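Local coordinates for reticulocyte binding protein (Streptococcus agalactiae COH1, PDB 3FAW), which is a cell-wall-anchored pullulanase that probably hydrolyses the alpha-1,6-glucosidic linkages of pullulan and related branched alpha-glucans, at residues Met635-Asp640 with Tyr656-His661; Ala334-Asp339 with Leu629-Tyr634; Asp705-Leu710 with Tyr739-Ser744. All blocks are in the same frame, centred on the assembly; numbering follows the deposited sequence.

Contacts 1 and 2 are neighbours, with centres about 9 Å apart, and both draw on the long loop that follows strand 614-618, the last strand of the TIM barrel. They touch through a probable hydrogen bond between Tyr-658 O and Leu-629 N (2.9 Å), and Tyr-656 of contact 1 packs against Leu-630 of contact 2. Contact 2 also leads toward a calcium site formed by Asn-340, Tyr-342 and Asp-665; the Thr-336 side chain is about 9 Å from the ion and hydrogen-bonds to Asn-340. Contact 3, probably at the border of the barrel and the C-terminal beta domain, is remote: its centre lies about 44 and 46 Å from those of contacts 1 and 2.

Contact 1: residues Met635-Asp640 with Tyr656-His661; sequences MTKVSD and YPYFIH
With CG anti to the backbone N (chi1 177°) and two further bends along the chain, Met-635 doubles back and lays its thioether over one face of Tyr-656. Met-635 SD sits 4.0 Å from the centroid of the Tyr-656 ring and 16° off its normal, a Met-aromatic contact displaced toward the rim. The methyl continues along the ring to the phenol end, where Met-635 CE approaches Tyr-656 OH to 3.1 Å. The same two residues are joined through their backbones: Tyr-656 N donates to Met-635 O (2.7 Å, 159°). Beside this bond, Pro-657 CD lies 3.5 Å from Met-635 O, and Pro-657 CG packs against the peptide that links Thr-636 to Lys-637.

Farther along, Tyr-658 extends its ring to the loop. Val-638 N comes in at the ring edge, in the ring plane, and donates to Tyr-658 OH (2.9 Å), while Val-638 CG2 and Lys-637 CG pack around that oxygen at 3.5 Å and 3.6 Å from Tyr-658 OH. Leu-649, on the strand that pairs with 658-660 in a two-stranded hairpin, touches Lys-637, Pro-657 and Tyr-658. The irregular loop 635-640 is thus held over the hairpin at two points, and at the second the Tyr-658 hydroxyl accepts the main-chain N-H of Val-638, so that a side chain and not strand pairing ties the loop there.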
loop_
_atom_site.group_PDB
_atom_site.type_symbol
_atom_site.label_atom_id
_atom_site.label_comp_id
_atom_site.label_asym_id
_atom_site.label_seq_id
_atom_site.Cartn_x
_atom_site.Cartn_y
_atom_site.Cartn_z
ATOM N N MET A 635 20.794 17.845 -19.718
ATOM C CA MET A 635 20.176 18.729 -20.711
ATOM C C MET A 635 19.910 17.960 -22.007
ATOM O O MET A 635 18.916 18.203 -22.685
ATOM C CB MET A 635 21.086 19.937 -20.983
ATOM C CG MET A 635 20.597 20.921 -22.055
ATOM S SD MET A 635 19.154 21.896 -21.587
ATOM C CE MET A 635 19.835 22.912 -20.273
ATOM N N THR A 636 20.807 17.038 -22.341
ATOM C CA THR A 636 20.666 16.208 -23.532
ATOM C C THR A 636 21.033 14.761 -23.213
ATOM O O THR A 636 21.640 14.478 -22.177
ATOM C CB THR A 636 21.550 16.722 -24.693
ATOM O OG1 THR A 636 22.928 16.708 -24.300
ATOM C CG2 THR A 636 21.152 18.143 -25.089
ATOM N N LYS A 637 20.651 13.857 -24.112
ATOM C CA LYS A 637 20.882 12.423 -23.943
ATOM C C LYS A 637 22.341 12.129 -23.599
ATOM O O LYS A 637 23.245 12.606 -24.277
ATOM C CB LYS A 637 20.493 11.675 -25.225
ATOM C CG LYS A 637 20.594 10.152 -25.137
ATOM C CD LYS A 637 20.534 9.519 -26.519
ATOM C CE LYS A 637 20.565 7.999 -26.445
ATOM N NZ LYS A 637 21.785 7.486 -25.752
ATOM N N VAL A 638 22.555 11.347 -22.543
ATOM C CA VAL A 638 23.901 10.947 -22.125
ATOM C C VAL A 638 24.161 9.482 -22.472
ATOM O O VAL A 638 23.275 8.785 -22.975
ATOM C CB VAL A 638 24.128 11.177 -20.610
ATOM C CG1 VAL A 638 23.910 12.644 -20.258
ATOM C CG2 VAL A 638 23.225 10.273 -19.778
ATOM N N SER A 639 25.384 9.028 -22.210
ATOM C CA SER A 639 25.793 7.659 -22.519
ATOM C C SER A 639 25.160 6.646 -21.568
ATOM O O SER A 639 24.765 6.990 -20.453
ATOM C CB SER A 639 27.318 7.533 -22.453
ATOM O OG SER A 639 27.943 8.407 -23.378
ATOM N N ASP A 640 25.086 5.395 -22.023
ATOM C CA ASP A 640 24.544 4.284 -21.230
ATOM C C ASP A 640 25.237 4.135 -19.872
ATOM O O ASP A 640 24.610 3.746 -18.887
ATOM C CB ASP A 640 24.659 2.963 -22.006
ATOM C CG ASP A 640 23.733 2.904 -23.214
ATOM O OD1 ASP A 640 23.255 3.968 -23.662
ATOM O OD2 ASP A 640 23.485 1.787 -23.715
ATOM N N TYR A 656 16.343 18.485 -21.853
ATOM C CA TYR A 656 15.901 17.682 -20.699
ATOM C C TYR A 656 15.006 16.504 -21.107
ATOM O O TYR A 656 13.804 16.519 -20.840
ATOM C CB TYR A 656 15.175 18.549 -19.664
ATOM C CG TYR A 656 15.967 19.729 -19.147
ATOM C CD1 TYR A 656 17.155 19.546 -18.445
ATOM C CD2 TYR A 656 15.512 21.031 -19.341
ATOM C CE1 TYR A 656 17.871 20.631 -17.957
ATOM C CE2 TYR A 656 16.222 22.121 -18.859
ATOM C CZ TYR A 656 17.399 21.916 -18.168
ATOM O OH TYR A 656 18.105 22.995 -17.689
ATOM N N PRO A 657 15.591 15.473 -21.749
ATOM C CA PRO A 657 14.810 14.364 -22.304
ATOM C C PRO A 657 14.456 13.229 -21.332
ATOM O O PRO A 657 13.670 12.348 -21.696
ATOM C CB PRO A 657 15.727 13.834 -23.406
ATOM C CG PRO A 657 17.099 14.063 -22.878
ATOM C CD PRO A 657 17.034 15.297 -22.007
ATOM N N TYR A 658 15.020 13.245 -20.123
ATOM C CA TYR A 658 14.815 12.164 -19.151
ATOM C C TYR A 658 13.666 12.458 -18.181
ATOM O O TYR A 658 13.558 13.558 -17.647
ATOM C CB TYR A 658 16.105 11.886 -18.373
ATOM C CG TYR A 658 17.223 11.319 -19.226
ATOM C CD1 TYR A 658 17.254 9.968 -19.559
ATOM C CD2 TYR A 658 18.250 12.134 -19.698
ATOM C CE1 TYR A 658 18.284 9.440 -20.341
ATOM C CE2 TYR A 658 19.282 11.620 -20.479
ATOM C CZ TYR A 658 19.293 10.271 -20.796
ATOM O OH TYR A 658 20.308 9.754 -21.572
ATOM N N PHE A 659 12.813 11.453 -17.977
ATOM C CA PHE A 659 11.669 11.529 -17.068
ATOM C C PHE A 659 11.760 10.370 -16.069
ATOM O O PHE A 659 12.080 9.243 -16.444
ATOM C CB PHE A 659 10.350 11.434 -17.847
ATOM C CG PHE A 659 10.136 12.548 -18.851
ATOM C CD1 PHE A 659 9.177 13.524 -18.630
ATOM C CD2 PHE A 659 10.878 12.603 -20.025
ATOM C CE1 PHE A 659 8.967 14.541 -19.556
ATOM C CE2 PHE A 659 10.680 13.616 -20.953
ATOM C CZ PHE A 659 9.724 14.589 -20.718
ATOM N N ILE A 660 11.463 10.645 -14.801
ATOM C CA ILE A 660 11.634 9.650 -13.738
ATOM C C ILE A 660 10.412 8.741 -13.607
ATOM O O ILE A 660 9.290 9.216 -13.423
ATOM C CB ILE A 660 11.931 10.321 -12.378
ATOM C CG1 ILE A 660 13.177 11.218 -12.475
ATOM C CG2 ILE A 660 12.115 9.271 -11.289
ATOM C CD1 ILE A 660 14.425 10.527 -13.019
ATOM N N HIS A 661 10.649 7.432 -13.702
ATOM C CA HIS A 661 9.592 6.423 -13.581
ATOM C C HIS A 661 9.569 5.742 -12.208
ATOM O O HIS A 661 8.697 4.920 -11.942
ATOM C CB HIS A 661 9.719 5.362 -14.684
ATOM C CG HIS A 661 10.999 4.586 -14.639
ATOM N ND1 HIS A 661 12.091 4.910 -15.417
ATOM C CD2 HIS A 661 11.358 3.498 -13.917
ATOM C CE1 HIS A 661 13.070 4.058 -15.170
ATOM N NE2 HIS A 661 12.652 3.193 -14.263
#

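Contact 2: residues Ala334-Asp339 with Leu629-Tyr634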
loop_
_atom_site.group_PDB
_atom_site.type_symbol
_atom_site.label_atom_id
_atom_site.label_comp_id
_atom_site.label_asym_id
_atom_site.label_seq_id
_atom_site.Cartn_x
_atom_site.Cartn_y
_atom_site.Cartn_z
ATOM N N ALA A 334 17.719 20.704 -6.114
ATOM C CA ALA A 334 18.313 20.123 -7.314
ATOM C C ALA A 334 17.442 18.973 -7.808
ATOM O O ALA A 334 16.831 18.257 -7.007
ATOM C CB ALA A 334 19.726 19.633 -7.030
ATOM N N TYR A 335 17.376 18.808 -9.126
ATOM C CA TYR A 335 16.643 17.695 -9.728
ATOM C C TYR A 335 17.538 16.461 -9.770
ATOM O O TYR A 335 18.430 16.361 -10.618
ATOM C CB TYR A 335 16.169 18.048 -11.139
ATOM C CG TYR A 335 15.033 19.047 -11.179
ATOM C CD1 TYR A 335 13.736 18.644 -11.469
ATOM C CD2 TYR A 335 15.260 20.398 -10.930
ATOM C CE1 TYR A 335 12.689 19.561 -11.515
ATOM C CE2 TYR A 335 14.220 21.324 -10.971
ATOM C CZ TYR A 335 12.940 20.897 -11.262
ATOM O OH TYR A 335 11.908 21.803 -11.301
ATOM N N THR A 336 17.298 15.536 -8.841
ATOM C CA THR A 336 18.043 14.278 -8.754
ATOM C C THR A 336 17.079 13.118 -8.519
ATOM O O THR A 336 15.967 13.318 -8.029
ATOM C CB THR A 336 19.075 14.302 -7.604
ATOM O OG1 THR A 336 18.407 14.538 -6.357
ATOM C CG2 THR A 336 20.120 15.387 -7.832
ATOM N N SER A 337 17.508 11.909 -8.864
ATOM C CA SER A 337 16.671 10.721 -8.706
ATOM C C SER A 337 17.228 9.728 -7.678
ATOM O O SER A 337 16.748 8.600 -7.573
ATOM C CB SER A 337 16.481 10.039 -10.061
ATOM O OG SER A 337 17.726 9.676 -10.626
ATOM N N SER A 338 18.231 10.158 -6.919
ATOM C CA SER A 338 18.872 9.312 -5.917
ATOM C C SER A 338 19.488 10.159 -4.812
ATOM O O SER A 338 19.776 11.339 -5.013
ATOM C CB SER A 338 19.972 8.458 -6.563
ATOM O OG SER A 338 19.417 7.423 -7.359
ATOM N N ASP A 339 19.683 9.533 -3.651
ATOM C CA ASP A 339 20.419 10.121 -2.528
ATOM C C ASP A 339 19.742 11.386 -2.002
ATOM O O ASP A 339 20.373 12.427 -1.849
ATOM C CB ASP A 339 21.880 10.388 -2.933
ATOM C CG ASP A 339 22.801 10.614 -1.739
ATOM O OD1 ASP A 339 22.443 10.248 -0.599
ATOM O OD2 ASP A 339 23.902 11.160 -1.948
ATOM N N LEU A 629 13.351 15.378 -15.451
ATOM C CA LEU A 629 14.627 15.646 -14.794
ATOM C C LEU A 629 15.259 16.919 -15.366
ATOM O O LEU A 629 16.033 16.866 -16.327
ATOM C CB LEU A 629 15.565 14.443 -14.961
ATOM C CG LEU A 629 16.861 14.404 -14.145
ATOM C CD1 LEU A 629 16.575 14.253 -12.655
ATOM C CD2 LEU A 629 17.751 13.274 -14.638
ATOM N N LEU A 630 14.913 18.058 -14.767
ATOM C CA LEU A 630 15.451 19.365 -15.164
ATOM C C LEU A 630 16.815 19.634 -14.522
ATOM O O LEU A 630 17.009 20.649 -13.844
ATOM C CB LEU A 630 14.471 20.484 -14.788
ATOM C CG LEU A 630 13.083 20.439 -15.430
ATOM C CD1 LEU A 630 12.193 21.527 -14.843
ATOM C CD2 LEU A 630 13.180 20.591 -16.938
ATOM N N ASN A 631 17.754 18.719 -14.753
ATOM C CA ASN A 631 19.119 18.833 -14.249
ATOM C C ASN A 631 20.045 19.209 -15.406
ATOM O O ASN A 631 20.038 18.525 -16.432
ATOM C CB ASN A 631 19.552 17.500 -13.637
ATOM C CG ASN A 631 20.871 17.592 -12.888
ATOM O OD1 ASN A 631 21.912 17.897 -13.471
ATOM N ND2 ASN A 631 20.835 17.309 -11.590
ATOM N N PRO A 632 20.841 20.292 -15.254
ATOM C CA PRO A 632 21.793 20.725 -16.291
ATOM C C PRO A 632 22.693 19.614 -16.843
ATOM O O PRO A 632 23.042 19.640 -18.026
ATOM C CB PRO A 632 22.648 21.771 -15.568
ATOM C CG PRO A 632 21.765 22.315 -14.512
ATOM C CD PRO A 632 20.868 21.191 -14.084
ATOM N N ASP A 633 23.058 18.652 -15.998
ATOM C CA ASP A 633 23.908 17.536 -16.424
ATOM C C ASP A 633 23.183 16.595 -17.388
ATOM O O ASP A 633 23.821 15.816 -18.095
ATOM C CB ASP A 633 24.425 16.754 -15.211
ATOM C CG ASP A 633 25.295 17.605 -14.287
ATOM O OD1 ASP A 633 25.995 18.514 -14.782
ATOM O OD2 ASP A 633 25.281 17.361 -13.061
ATOM N N TYR A 634 21.853 16.664 -17.404
ATOM C CA TYR A 634 21.039 15.873 -18.326
ATOM C C TYR A 634 20.177 16.774 -19.217
ATOM O O TYR A 634 18.996 16.507 -19.445
ATOM C CB TYR A 634 20.190 14.877 -17.538
ATOM C CG TYR A 634 21.027 13.992 -16.637
ATOM C CD1 TYR A 634 21.726 12.907 -17.154
ATOM C CD2 TYR A 634 21.137 14.256 -15.274
ATOM C CE1 TYR A 634 22.501 12.097 -16.337
ATOM C CE2 TYR A 634 21.912 13.455 -14.447
ATOM C CZ TYR A 634 22.592 12.377 -14.984
ATOM O OH TYR A 634 23.362 11.578 -14.169
#
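Tyr-335 enters the contact at CB, which lies 4.1 Å from Leu-629 CD1 and beside the backbone N and C of Leu-630. Its CG stands anti to the carbonyl carbon (chi1 -72°), and the ring thereby runs alongside the Leu-630 side chain, the two pointing the same way. At the near end of the ring the neighbours are main-chain atoms: Tyr-335 CD1 lies 3.6 Å from Leu-630 N, and Tyr-335 CD2 is 3.4 Å from Leu-630 O. Leu-630 CB is centred above the ring face, 3.6 Å from the centroid of Tyr-335 and only 2° off the normal, a CH-pi contact. Beyond it the branch takes over, with Leu-630 CD1 at 3.7 Å from Tyr-335 CZ and 3.6 Å from Tyr-335 OH. Ala-669 and Ile-670 of helix 668-671 also touch this tyrosine.

The backbone of Tyr-335 is held separately. Asn-631 ND2 donates to Tyr-335 O over 2.8 Å in a nearly straight bond (168°), with the acceptor close to the amide plane. At the other end of that amide, Asn-631 OD1 receives Asp-633 N (2.9 Å) on a lone pair, closing an Asx turn just after an inverse gamma turn centred on Leu-630. With both ends of the amide engaged, its rotation is fixed. One asparagine therefore shapes its own turn in the loop after the last barrel strand and ties that loop to the loop after strand 312-315, while the CH-pi contact of Leu-630 with Tyr-335 supplies the apolar part of the join.

Contact 3: residues Asp705-Leu710 with Tyr739-Ser744; sequences DAFRKL and YQTIDS
Asp-705 and Ala-706, on the 3-10 segment 705-707, take hydrogen bonds from Ser-744, just beyond the end of strand 736-742, and from Thr-741 within the strand. The carboxylate of Asp-705 grips Ser-744 with both oxygens: OD1 accepts Ser-744 N (3.0 Å, 156°) and OD2 accepts Ser-744 OG (2.7 Å), each oxygen using its syn lone pair. Asp-705 CG takes the place between the backbone N and the carbonyl carbon (chi1 64°), which swings the carboxylate to the strand end. At the other place Thr-741 OG1, set anti to its own backbone N, donates to Ala-706 O (2.7 Å), tilted from the carbonyl plane. Gln-612 NE2 is a second donor to that carbonyl, so two side chains grip it.

These bonds probably span the border between the catalytic barrel domain, to which helix 685-703 and the loop after it probably belong, and the C-terminal beta domain that contains strand 736-742, the order of domains familiar in the alpha-amylase family.

Among the charged groups, Lys-709 runs antiparallel to the Thr-741 side chain and bends at its last torsion toward Ile-742 O. The NZ-to-O separation there is so short that its exact length is doubtful; Lys-709 NZ also forms a salt bridge with Glu-718. Asp-743 turns its carboxylate to Thr-704 OG1, and its OD2 stays 4.8 Å from Asp-705 OD1, with the two carboxylate planes 70° apart.

Van der Waals contacts between these bonds are made by Ala-706 CB, which fits between Thr-741 CG2 and Asp-743 CB at 3.7 Å from each, and by Phe-707, whose CE1 lies 3.9 Å from Thr-741 CG2, the two side chains crossing at about a right angle.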
loop_
_atom_site.group_PDB
_atom_site.type_symbol
_atom_site.label_atom_id
_atom_site.label_comp_id
_atom_site.label_asym_id
_atom_site.label_seq_id
_atom_site.Cartn_x
_atom_site.Cartn_y
_atom_site.Cartn_z
ATOM N N ASP A 705 -25.859 6.745 -10.275
ATOM C CA ASP A 705 -25.410 5.358 -10.102
ATOM C C ASP A 705 -25.277 4.578 -11.420
ATOM O O ASP A 705 -24.939 3.388 -11.405
ATOM C CB ASP A 705 -26.293 4.603 -9.093
ATOM C CG ASP A 705 -27.740 4.449 -9.548
ATOM O OD1 ASP A 705 -27.990 4.224 -10.751
ATOM O OD2 ASP A 705 -28.633 4.530 -8.679
ATOM N N ALA A 706 -25.531 5.240 -12.551
ATOM C CA ALA A 706 -25.231 4.671 -13.869
ATOM C C ALA A 706 -23.765 4.249 -13.996
ATOM O O ALA A 706 -23.457 3.297 -14.709
ATOM C CB ALA A 706 -25.576 5.661 -14.972
ATOM N N PHE A 707 -22.872 4.965 -13.316
ATOM C CA PHE A 707 -21.437 4.671 -13.361
ATOM C C PHE A 707 -20.959 3.882 -12.130
ATOM O O PHE A 707 -19.763 3.622 -11.985
ATOM C CB PHE A 707 -20.639 5.976 -13.476
ATOM C CG PHE A 707 -21.001 6.812 -14.682
ATOM C CD1 PHE A 707 -20.771 6.338 -15.969
ATOM C CD2 PHE A 707 -21.556 8.080 -14.529
ATOM C CE1 PHE A 707 -21.101 7.105 -17.083
ATOM C CE2 PHE A 707 -21.887 8.855 -15.638
ATOM C CZ PHE A 707 -21.659 8.370 -16.915
ATOM N N ARG A 708 -21.896 3.497 -11.259
ATOM C CA ARG A 708 -21.575 2.922 -9.949
ATOM C C ARG A 708 -22.551 1.807 -9.577
ATOM O O ARG A 708 -23.130 1.823 -8.486
ATOM C CB ARG A 708 -21.646 4.007 -8.874
ATOM C CG ARG A 708 -20.608 5.114 -8.983
ATOM C CD ARG A 708 -21.225 6.450 -8.651
ATOM N NE ARG A 708 -22.008 6.384 -7.422
ATOM C CZ ARG A 708 -23.019 7.191 -7.111
ATOM N NH1 ARG A 708 -23.406 8.160 -7.931
ATOM N NH2 ARG A 708 -23.648 7.025 -5.962
ATOM N N LYS A 709 -22.727 0.843 -10.479
ATOM C CA LYS A 709 -23.657 -0.268 -10.251
ATOM C C LYS A 709 -23.113 -1.276 -9.235
ATOM O O LYS A 709 -21.900 -1.397 -9.044
ATOM C CB LYS A 709 -23.998 -0.974 -11.566
ATOM C CG LYS A 709 -24.843 -0.127 -12.490
ATOM C CD LYS A 709 -24.910 -0.706 -13.893
ATOM C CE LYS A 709 -25.620 0.248 -14.841
ATOM N NZ LYS A 709 -26.961 0.644 -14.332
ATOM N N LEU A 710 -24.030 -2.000 -8.597
ATOM C CA LEU A 710 -23.690 -2.866 -7.470
ATOM C C LEU A 710 -23.263 -4.262 -7.915
ATOM O O LEU A 710 -22.339 -4.836 -7.342
ATOM C CB LEU A 710 -24.866 -2.969 -6.496
ATOM C CG LEU A 710 -25.317 -1.668 -5.822
ATOM C CD1 LEU A 710 -26.092 -0.785 -6.792
ATOM C CD2 LEU A 710 -26.166 -1.963 -4.593
ATOM N N TYR A 739 -20.127 3.697 -25.385
ATOM C CA TYR A 739 -20.966 2.821 -24.566
ATOM C C TYR A 739 -22.075 3.574 -23.852
ATOM O O TYR A 739 -21.945 4.756 -23.546
ATOM C CB TYR A 739 -20.136 2.039 -23.540
ATOM C CG TYR A 739 -19.106 2.849 -22.787
ATOM C CD1 TYR A 739 -19.363 3.339 -21.505
ATOM C CD2 TYR A 739 -17.860 3.103 -23.349
ATOM C CE1 TYR A 739 -18.401 4.070 -20.811
ATOM C CE2 TYR A 739 -16.906 3.830 -22.673
ATOM C CZ TYR A 739 -17.171 4.307 -21.406
ATOM O OH TYR A 739 -16.193 5.027 -20.754
ATOM N N GLN A 740 -23.160 2.855 -23.587
ATOM C CA GLN A 740 -24.331 3.418 -22.932
ATOM C C GLN A 740 -24.601 2.714 -21.608
ATOM O O GLN A 740 -24.509 1.490 -21.511
ATOM C CB GLN A 740 -25.551 3.277 -23.836
ATOM C CG GLN A 740 -26.756 4.093 -23.382
ATOM C CD GLN A 740 -27.995 3.766 -24.187
ATOM O OE1 GLN A 740 -28.352 4.654 -25.101
ATOM N NE2 GLN A 740 -28.622 2.722 -23.992
ATOM N N THR A 741 -24.928 3.504 -20.591
ATOM C CA THR A 741 -25.373 2.977 -19.309
ATOM C C THR A 741 -26.662 3.686 -18.889
ATOM O O THR A 741 -26.968 4.779 -19.368
ATOM C CB THR A 741 -24.280 3.114 -18.218
ATOM O OG1 THR A 741 -24.779 2.603 -16.976
ATOM C CG2 THR A 741 -23.846 4.568 -18.043
ATOM N N ILE A 742 -27.416 3.038 -18.006
ATOM C CA ILE A 742 -28.702 3.547 -17.533
ATOM C C ILE A 742 -28.696 3.476 -16.012
ATOM O O ILE A 742 -28.186 2.510 -15.441
ATOM C CB ILE A 742 -29.887 2.696 -18.070
ATOM C CG1 ILE A 742 -29.687 2.338 -19.550
ATOM C CG2 ILE A 742 -31.204 3.434 -17.865
ATOM C CD1 ILE A 742 -30.766 1.435 -20.123
ATOM N N ASP A 743 -29.245 4.489 -15.348
ATOM C CA ASP A 743 -29.280 4.486 -13.883
ATOM C C ASP A 743 -30.629 3.996 -13.350
ATOM O O ASP A 743 -31.542 3.694 -14.126
ATOM C CB ASP A 743 -28.879 5.857 -13.310
ATOM C CG ASP A 743 -29.933 6.928 -13.499
ATOM O OD1 ASP A 743 -31.022 6.641 -14.037
ATOM O OD2 ASP A 743 -29.658 8.079 -13.095
ATOM N N SER A 744 -30.736 3.913 -12.026
ATOM C CA SER A 744 -31.934 3.398 -11.354
ATOM C C SER A 744 -33.207 4.212 -11.634
ATOM O O SER A 744 -34.314 3.686 -11.522
ATOM C CB SER A 744 -31.692 3.313 -9.841
ATOM O OG SER A 744 -31.244 4.554 -9.323
#